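PDB 4QTO: betaine aldehyde dehydrogenase from Staphylococcus aureus subsp. aureus COL, which catalyses the NAD-dependent oxidation of betaine aldehyde to glycine betaine. Local coordinates for residues K29-R34 against V216-E221; E59-V64 against E118-G123; D134-V139 against Q186-I191. One frame throughout, in Å; residues are numbered along the deposited sequence.

Contact 1: residues K29-R34 against V216-E221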
# COMPACT_ATOMS: atom_id res chain seq x y z
N LYS A 29 11.22 -42.40 -19.28
CA LYS A 29 11.97 -42.68 -20.49
C LYS A 29 12.30 -41.41 -21.29
O LYS A 29 13.20 -41.44 -22.10
CB LYS A 29 11.31 -43.77 -21.36
CG LYS A 29 9.99 -43.42 -22.04
CD LYS A 29 9.45 -44.64 -22.79
CE LYS A 29 8.23 -44.39 -23.69
NZ LYS A 29 7.01 -43.95 -22.95
N HIS A 30 11.58 -40.31 -21.05
CA HIS A 30 11.86 -39.07 -21.76
C HIS A 30 12.43 -37.95 -20.90
O HIS A 30 12.74 -36.89 -21.41
CB HIS A 30 10.59 -38.55 -22.43
CG HIS A 30 9.98 -39.53 -23.38
ND1 HIS A 30 10.51 -39.77 -24.63
CD2 HIS A 30 8.89 -40.33 -23.27
CE1 HIS A 30 9.78 -40.68 -25.25
NE2 HIS A 30 8.79 -41.04 -24.44
N LEU A 31 12.56 -38.19 -19.61
CA LEU A 31 13.04 -37.15 -18.69
C LEU A 31 14.56 -36.97 -18.76
O LEU A 31 15.33 -37.94 -18.88
CB LEU A 31 12.66 -37.51 -17.27
CG LEU A 31 12.91 -36.46 -16.19
CD1 LEU A 31 12.02 -35.23 -16.41
CD2 LEU A 31 12.66 -37.06 -14.84
N SER A 32 15.00 -35.71 -18.74
CA SER A 32 16.43 -35.41 -18.75
C SER A 32 17.12 -35.95 -17.50
O SER A 32 16.51 -36.06 -16.44
CB SER A 32 16.67 -33.91 -18.83
OG SER A 32 18.06 -33.61 -18.76
N GLN A 33 18.38 -36.30 -17.65
CA GLN A 33 19.19 -36.81 -16.55
C GLN A 33 20.25 -35.80 -16.15
O GLN A 33 21.06 -36.07 -15.26
CB GLN A 33 19.90 -38.08 -17.00
CG GLN A 33 18.97 -39.25 -17.29
CD GLN A 33 19.74 -40.47 -17.77
OE1 GLN A 33 19.77 -41.54 -17.10
NE2 GLN A 33 20.44 -40.31 -18.88
N ARG A 34 20.24 -34.64 -16.80
CA ARG A 34 21.29 -33.65 -16.66
C ARG A 34 20.95 -32.36 -15.96
O ARG A 34 19.82 -32.07 -15.64
CB ARG A 34 21.76 -33.29 -18.09
CG ARG A 34 22.44 -34.45 -18.82
CD ARG A 34 22.93 -33.97 -20.16
NE ARG A 34 23.75 -34.98 -20.80
CZ ARG A 34 24.57 -34.71 -21.82
NH1 ARG A 34 25.30 -35.69 -22.35
NH2 ARG A 34 24.68 -33.49 -22.31
N VAL A 216 10.25 -29.46 -14.42
CA VAL A 216 9.82 -28.05 -14.51
C VAL A 216 10.87 -27.22 -15.28
O VAL A 216 10.49 -26.28 -15.98
CB VAL A 216 9.43 -27.43 -13.15
CG1 VAL A 216 10.64 -27.03 -12.34
CG2 VAL A 216 8.55 -26.24 -13.41
N PHE A 217 12.17 -27.54 -15.15
CA PHE A 217 13.18 -26.86 -15.94
C PHE A 217 12.97 -27.13 -17.44
O PHE A 217 13.13 -26.21 -18.26
CB PHE A 217 14.60 -27.15 -15.49
CG PHE A 217 15.07 -26.18 -14.46
CD1 PHE A 217 14.63 -26.27 -13.15
CD2 PHE A 217 15.92 -25.16 -14.83
CE1 PHE A 217 15.04 -25.33 -12.22
CE2 PHE A 217 16.36 -24.23 -13.89
CZ PHE A 217 15.91 -24.31 -12.60
N GLU A 218 12.61 -28.36 -17.80
CA GLU A 218 12.27 -28.65 -19.22
C GLU A 218 11.11 -27.74 -19.65
O GLU A 218 11.15 -27.15 -20.74
CB GLU A 218 11.87 -30.10 -19.42
CG GLU A 218 13.00 -31.11 -19.16
CD GLU A 218 12.58 -32.54 -19.37
OE1 GLU A 218 11.34 -32.82 -19.41
OE2 GLU A 218 13.48 -33.39 -19.52
N LEU A 219 10.08 -27.63 -18.82
CA LEU A 219 8.92 -26.80 -19.16
C LEU A 219 9.26 -25.31 -19.26
O LEU A 219 8.77 -24.60 -20.14
CB LEU A 219 7.77 -27.04 -18.17
CG LEU A 219 7.24 -28.47 -18.11
CD1 LEU A 219 6.21 -28.62 -17.01
CD2 LEU A 219 6.65 -28.91 -19.45
N MET A 220 10.08 -24.82 -18.33
CA MET A 220 10.53 -23.42 -18.39
C MET A 220 11.33 -23.14 -19.66
O MET A 220 11.17 -22.09 -20.29
CB MET A 220 11.32 -23.05 -17.15
CG MET A 220 10.41 -22.99 -15.94
SD MET A 220 11.24 -22.24 -14.50
CE MET A 220 12.30 -23.56 -14.08
N GLU A 221 12.18 -24.06 -20.04
CA GLU A 221 12.92 -23.91 -21.30
C GLU A 221 11.98 -23.79 -22.51
O GLU A 221 12.24 -23.00 -23.42
CB GLU A 221 13.90 -25.07 -21.50
CG GLU A 221 14.66 -24.99 -22.83
CD GLU A 221 15.70 -26.07 -22.98
OE1 GLU A 221 15.38 -27.24 -22.67
OE2 GLU A 221 16.85 -25.73 -23.46
O HOH W 1 10.47 -35.13 -20.26
O HOH W 2 13.77 -34.56 -22.01

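Contact 2: residues E59-V64 against E118-G123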
# COMPACT_ATOMS: atom_id res chain seq x y z
N GLU A 59 13.63 -49.33 -4.72
CA GLU A 59 14.22 -49.65 -6.02
C GLU A 59 14.75 -48.39 -6.70
O GLU A 59 14.18 -47.29 -6.53
CB GLU A 59 13.18 -50.30 -6.93
CG GLU A 59 12.69 -51.64 -6.41
CD GLU A 59 11.79 -52.36 -7.39
OE1 GLU A 59 11.57 -51.84 -8.52
OE2 GLU A 59 11.31 -53.46 -7.04
N VAL A 60 15.84 -48.57 -7.43
CA VAL A 60 16.42 -47.47 -8.20
C VAL A 60 15.47 -47.24 -9.35
O VAL A 60 15.17 -48.18 -10.10
CB VAL A 60 17.82 -47.79 -8.74
CG1 VAL A 60 18.28 -46.69 -9.69
CG2 VAL A 60 18.81 -47.98 -7.61
N ILE A 61 15.02 -46.01 -9.52
CA ILE A 61 14.10 -45.64 -10.57
C ILE A 61 14.72 -44.73 -11.64
O ILE A 61 14.14 -44.59 -12.72
CB ILE A 61 12.83 -44.94 -10.03
CG1 ILE A 61 13.19 -43.67 -9.22
CG2 ILE A 61 12.00 -45.95 -9.25
CD1 ILE A 61 12.03 -42.85 -8.70
N PHE A 62 15.86 -44.09 -11.35
CA PHE A 62 16.45 -43.14 -12.29
C PHE A 62 17.87 -42.83 -11.86
O PHE A 62 18.24 -43.04 -10.70
CB PHE A 62 15.63 -41.84 -12.28
CG PHE A 62 15.69 -41.03 -13.55
CD1 PHE A 62 15.24 -41.56 -14.75
CD2 PHE A 62 16.10 -39.70 -13.53
CE1 PHE A 62 15.26 -40.79 -15.93
CE2 PHE A 62 16.12 -38.95 -14.69
CZ PHE A 62 15.68 -39.47 -15.87
N THR A 63 18.67 -42.34 -12.80
CA THR A 63 20.05 -41.97 -12.50
C THR A 63 20.28 -40.58 -13.08
O THR A 63 20.00 -40.35 -14.27
CB THR A 63 21.05 -42.97 -13.09
OG1 THR A 63 20.83 -44.25 -12.50
CG2 THR A 63 22.49 -42.52 -12.81
N VAL A 64 20.79 -39.66 -12.26
CA VAL A 64 21.02 -38.30 -12.69
C VAL A 64 22.47 -37.85 -12.45
O VAL A 64 23.22 -38.47 -11.68
CB VAL A 64 20.08 -37.30 -11.94
CG1 VAL A 64 18.62 -37.66 -12.20
CG2 VAL A 64 20.39 -37.31 -10.45
N GLU A 118 5.90 -37.02 -8.85
CA GLU A 118 6.11 -36.58 -7.48
C GLU A 118 5.83 -37.73 -6.50
O GLU A 118 6.59 -37.93 -5.54
CB GLU A 118 5.26 -35.34 -7.15
CG GLU A 118 5.76 -34.51 -5.97
CD GLU A 118 7.00 -33.68 -6.30
OE1 GLU A 118 8.03 -34.23 -6.72
OE2 GLU A 118 7.00 -32.45 -6.11
N THR A 119 4.78 -38.51 -6.75
CA THR A 119 4.47 -39.65 -5.90
C THR A 119 5.54 -40.72 -6.04
O THR A 119 5.93 -41.36 -5.03
CB THR A 119 3.06 -40.19 -6.23
OG1 THR A 119 2.12 -39.35 -5.58
CG2 THR A 119 2.85 -41.61 -5.78
N LEU A 120 6.05 -40.92 -7.26
CA LEU A 120 7.09 -41.92 -7.46
C LEU A 120 8.36 -41.56 -6.67
O LEU A 120 8.98 -42.42 -6.05
CB LEU A 120 7.45 -42.05 -8.94
CG LEU A 120 8.45 -43.15 -9.31
CD1 LEU A 120 7.81 -44.50 -9.13
CD2 LEU A 120 8.91 -42.97 -10.74
N ASP A 121 8.73 -40.28 -6.72
CA ASP A 121 9.98 -39.80 -6.10
C ASP A 121 9.88 -39.65 -4.59
O ASP A 121 10.85 -39.90 -3.85
CB ASP A 121 10.32 -38.43 -6.74
CG ASP A 121 11.84 -38.09 -6.74
OD1 ASP A 121 12.68 -38.92 -6.32
OD2 ASP A 121 12.17 -36.94 -7.17
N THR A 122 8.73 -39.20 -4.10
CA THR A 122 8.62 -38.85 -2.67
C THR A 122 7.77 -39.78 -1.83
O THR A 122 7.77 -39.65 -0.61
CB THR A 122 8.04 -37.45 -2.47
OG1 THR A 122 6.64 -37.43 -2.82
CG2 THR A 122 8.82 -36.40 -3.28
N GLY A 123 6.96 -40.62 -2.48
CA GLY A 123 6.18 -41.63 -1.77
C GLY A 123 4.79 -41.22 -1.33
O GLY A 123 4.01 -42.09 -0.97

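Contact 3: residues D134-V139 against Q186-I191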
# COMPACT_ATOMS: atom_id res chain seq x y z
N ASP A 134 -2.23 -28.64 -8.31
CA ASP A 134 -3.24 -27.58 -8.40
C ASP A 134 -2.69 -26.34 -7.69
O ASP A 134 -2.83 -25.21 -8.18
CB ASP A 134 -4.57 -28.03 -7.80
CG ASP A 134 -5.26 -29.08 -8.63
OD1 ASP A 134 -4.97 -29.20 -9.83
OD2 ASP A 134 -6.10 -29.82 -8.06
N ASP A 135 -2.08 -26.55 -6.54
CA ASP A 135 -1.51 -25.43 -5.82
C ASP A 135 -0.35 -24.76 -6.59
O ASP A 135 -0.23 -23.53 -6.62
CB ASP A 135 -1.07 -25.92 -4.47
CG ASP A 135 -0.98 -24.84 -3.51
OD1 ASP A 135 -1.84 -23.91 -3.59
OD2 ASP A 135 -0.08 -24.94 -2.66
N ILE A 136 0.51 -25.57 -7.19
CA ILE A 136 1.64 -25.07 -7.96
C ILE A 136 1.18 -24.20 -9.14
O ILE A 136 1.71 -23.13 -9.38
CB ILE A 136 2.56 -26.21 -8.41
CG1 ILE A 136 3.22 -26.82 -7.16
CG2 ILE A 136 3.59 -25.75 -9.40
CD1 ILE A 136 3.71 -28.22 -7.36
N HIS A 137 0.14 -24.65 -9.84
CA HIS A 137 -0.44 -23.84 -10.89
C HIS A 137 -0.87 -22.47 -10.32
O HIS A 137 -0.59 -21.41 -10.92
CB HIS A 137 -1.68 -24.54 -11.49
CG HIS A 137 -2.46 -23.67 -12.43
ND1 HIS A 137 -2.05 -23.40 -13.71
CD2 HIS A 137 -3.62 -22.99 -12.25
CE1 HIS A 137 -2.95 -22.62 -14.30
NE2 HIS A 137 -3.93 -22.39 -13.45
N ASN A 138 -1.55 -22.48 -9.17
CA ASN A 138 -2.00 -21.25 -8.55
C ASN A 138 -0.88 -20.36 -8.03
O ASN A 138 -1.01 -19.14 -8.06
CB ASN A 138 -3.03 -21.53 -7.48
CG ASN A 138 -4.36 -21.95 -8.09
OD1 ASN A 138 -4.72 -21.47 -9.19
ND2 ASN A 138 -5.12 -22.77 -7.37
N VAL A 139 0.24 -20.94 -7.58
CA VAL A 139 1.39 -20.14 -7.18
C VAL A 139 1.96 -19.36 -8.37
O VAL A 139 2.18 -18.15 -8.34
CB VAL A 139 2.45 -21.03 -6.53
CG1 VAL A 139 3.81 -20.31 -6.37
CG2 VAL A 139 1.98 -21.53 -5.18
N GLN A 186 7.83 -26.48 -3.28
CA GLN A 186 8.78 -25.54 -2.70
C GLN A 186 9.59 -24.85 -3.79
O GLN A 186 9.93 -23.68 -3.65
CB GLN A 186 9.67 -26.24 -1.67
CG GLN A 186 8.89 -26.76 -0.49
CD GLN A 186 8.08 -25.70 0.25
OE1 GLN A 186 8.64 -24.75 0.81
NE2 GLN A 186 6.78 -25.90 0.31
N ALA A 187 9.87 -25.55 -4.88
CA ALA A 187 10.56 -24.93 -6.01
C ALA A 187 9.71 -23.77 -6.57
O ALA A 187 10.23 -22.69 -6.85
CB ALA A 187 10.83 -25.93 -7.10
N SER A 188 8.41 -24.02 -6.74
CA SER A 188 7.51 -22.98 -7.31
C SER A 188 7.49 -21.72 -6.45
O SER A 188 7.41 -20.60 -6.95
CB SER A 188 6.08 -23.48 -7.54
OG SER A 188 5.32 -23.65 -6.34
N TRP A 189 7.56 -21.89 -5.13
CA TRP A 189 7.54 -20.74 -4.22
C TRP A 189 8.73 -19.80 -4.39
O TRP A 189 8.64 -18.62 -4.08
CB TRP A 189 7.50 -21.23 -2.77
CG TRP A 189 6.22 -21.88 -2.30
CD1 TRP A 189 5.22 -22.38 -3.05
CD2 TRP A 189 5.90 -22.21 -0.93
NE1 TRP A 189 4.26 -22.95 -2.24
CE2 TRP A 189 4.66 -22.82 -0.93
CE3 TRP A 189 6.55 -21.98 0.29
CZ2 TRP A 189 4.05 -23.27 0.24
CZ3 TRP A 189 5.92 -22.40 1.46
CH2 TRP A 189 4.70 -23.03 1.41
N LYS A 190 9.84 -20.36 -4.86
CA LYS A 190 11.05 -19.63 -5.11
C LYS A 190 11.18 -19.14 -6.56
O LYS A 190 11.49 -17.97 -6.81
CB LYS A 190 12.27 -20.48 -4.71
CG LYS A 190 12.24 -20.99 -3.26
CD LYS A 190 13.54 -21.66 -2.88
CE LYS A 190 13.51 -22.35 -1.53
NZ LYS A 190 13.25 -21.44 -0.41
N ILE A 191 10.89 -20.02 -7.52
CA ILE A 191 11.04 -19.68 -8.92
C ILE A 191 10.07 -18.59 -9.33
O ILE A 191 10.45 -17.63 -10.04
CB ILE A 191 10.79 -20.90 -9.82
CG1 ILE A 191 11.92 -21.92 -9.65
CG2 ILE A 191 10.71 -20.51 -11.27
CD1 ILE A 191 11.55 -23.28 -10.18
O HOH W 3 1.24 -22.87 -2.31

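Contact 1: residues K29-R34 against V216-E221
The carboxylate of E218 meets L31 and S32, its OE2 touching both. Methyl CD1 of L31 lies to one side of the carboxylate plane, displaced past the oxygens, 3.9 Å from both OE1 and OE2 of E218. Water W2 approaches OE2 from the other side of the plane. A second flat group, the ring of F217, has methyl CE of M220 3.6 Å above its centre, while I230, L232 and W41 pack around the same side chain. The one direct hydrogen bond between 29-34 and 216-221 runs from S32 N to E218 OE2, 2.9 Å long with an N-H...O angle of 151°, and meets the oxygen nearly along its C-O axis. This joins the irregular N-terminal segment to helix 211-223, one of the helices flanking the sheet of the Rossmann-like NAD-binding domain. Glutamate suits the place because its chain, fully extended beyond CG (chi2 -180°), carries an acceptor from the helix surface to the backbone of the loop. R215, one turn earlier, forms a salt bridge with OE1, so the group is probably ionised. Water W2 donates to both H30 O (2.6 Å) and E218 OE2 (2.8 Å). Water W1 donates to E218 OE1, with a weaker bond to H30 O. In one of its two modelled conformers, S32 closes an ST turn, its OG accepting from R34 N at 3.1 Å.

Contact 2: residues E59-V64 against E118-G123
I61 and D121 bring the two backbones closest, with 8.4 Å between their CA atoms, where strand 59-65 passes over the last turn of helix 111-122. The strand is half of an antiparallel hairpin with 49-54, and I61 and F62 together face I52 in a classic beta bulge; the backbone of I61 shows the distortion in its psi of -17°. Between the segments, I61 and L120 reach toward each other tip to tip. Methyl CD1 of I61 lies 3.6 Å from L120 CG and 3.7 Å from L120 CD2. With chi1 at 58°, CG1 of I61 sits between its backbone N and carbonyl carbon, and the extended chi2 then carries CD1 out to the leucine. Long branched aliphatic chains suit both places, since no hydrogen bond links the two segments and the touch between them is apolar. I61 also touches L211, at the start of helix 211-223, whose backbone N is hydrogen-bonded by D121 OD2. The helix ends at T122, and glycine suits G123, whose positive phi of 91° would press a side chain against the preceding carbonyl oxygen. T122 N and T122 OG1 reach E118 O from opposite faces of its carbonyl plane, the hydroxyl at 2.8 Å.

Contact 3: residues D134-V139 against Q186-I191
S188 fits against I136 and V139 at the tight centre of this buried contact, where two helices run almost exactly parallel: the axes of segments 134-139 and 186-191 approach to 9.4 Å, at an angle of 2°. The CA atoms of I136 and S188 are 6.3 Å apart, a spacing that suits a small side chain on one of the helices. CB of S188 meets CG2 of I136 at 3.8 Å, and V139 CG1 rests 3.7 Å from both S188 O and S188 OG. The serine hydroxyl is turned back between its own backbone N and carbonyl carbon (chi1 73°), where it hydrogen-bonds to L185 O in the preceding turn. Helix 183-197 is the connection of a beta-alpha-beta crossover between the parallel strands 162-177 and 200-204 of the Rossmann-like sheet, and helix 126-146 packs along it. Toward W189 the packing slackens. The side chains of V139 and W189 cross at about a right angle, with V139 CG2 4.0 Å from the indole CD1. Beyond them W3 donates to D135 OD2, in one of two modelled conformers, and weakly accepts from W189 NE1. Amide nitrogen NE2 of Q186 lies 3.6 Å above one face of the indole, displaced from the ring centre, and W480 meets W189 edge-to-face. On its outer side helix 126-146 faces the second subunit, whose K98 bonds to N138. With the buried hydroxyl satisfied within its own helix, the two segments meet mainly by van der Waals packing, a water bridge, weak at its indole end, adding a polar link at the margin.

How the contacts relate
Along the chain, contact 1 spans the other two, which follow one another inside it: contact 2 closes before contact 3 opens. Centres of contacts 1 and 2 lie about 15 Å apart, those of 1 and 3 about 17 Å, and those of 2 and 3 about 21 Å. Contact 1 touches both others. The ring of F62 packs against the backbone of L31 and S32, while M220 SD meets I191 CG2 where helices 211-223 and 183-197 adjoin. Contacts 2 and 3 do not touch, though their helices 111-122 and 126-146 are consecutive. Helix 211-223, itself packed on the Rossmann-like sheet, thus touches both the N-terminal loop and helix 183-197, tying chain-distant segments into what is probably one nucleotide-binding domain.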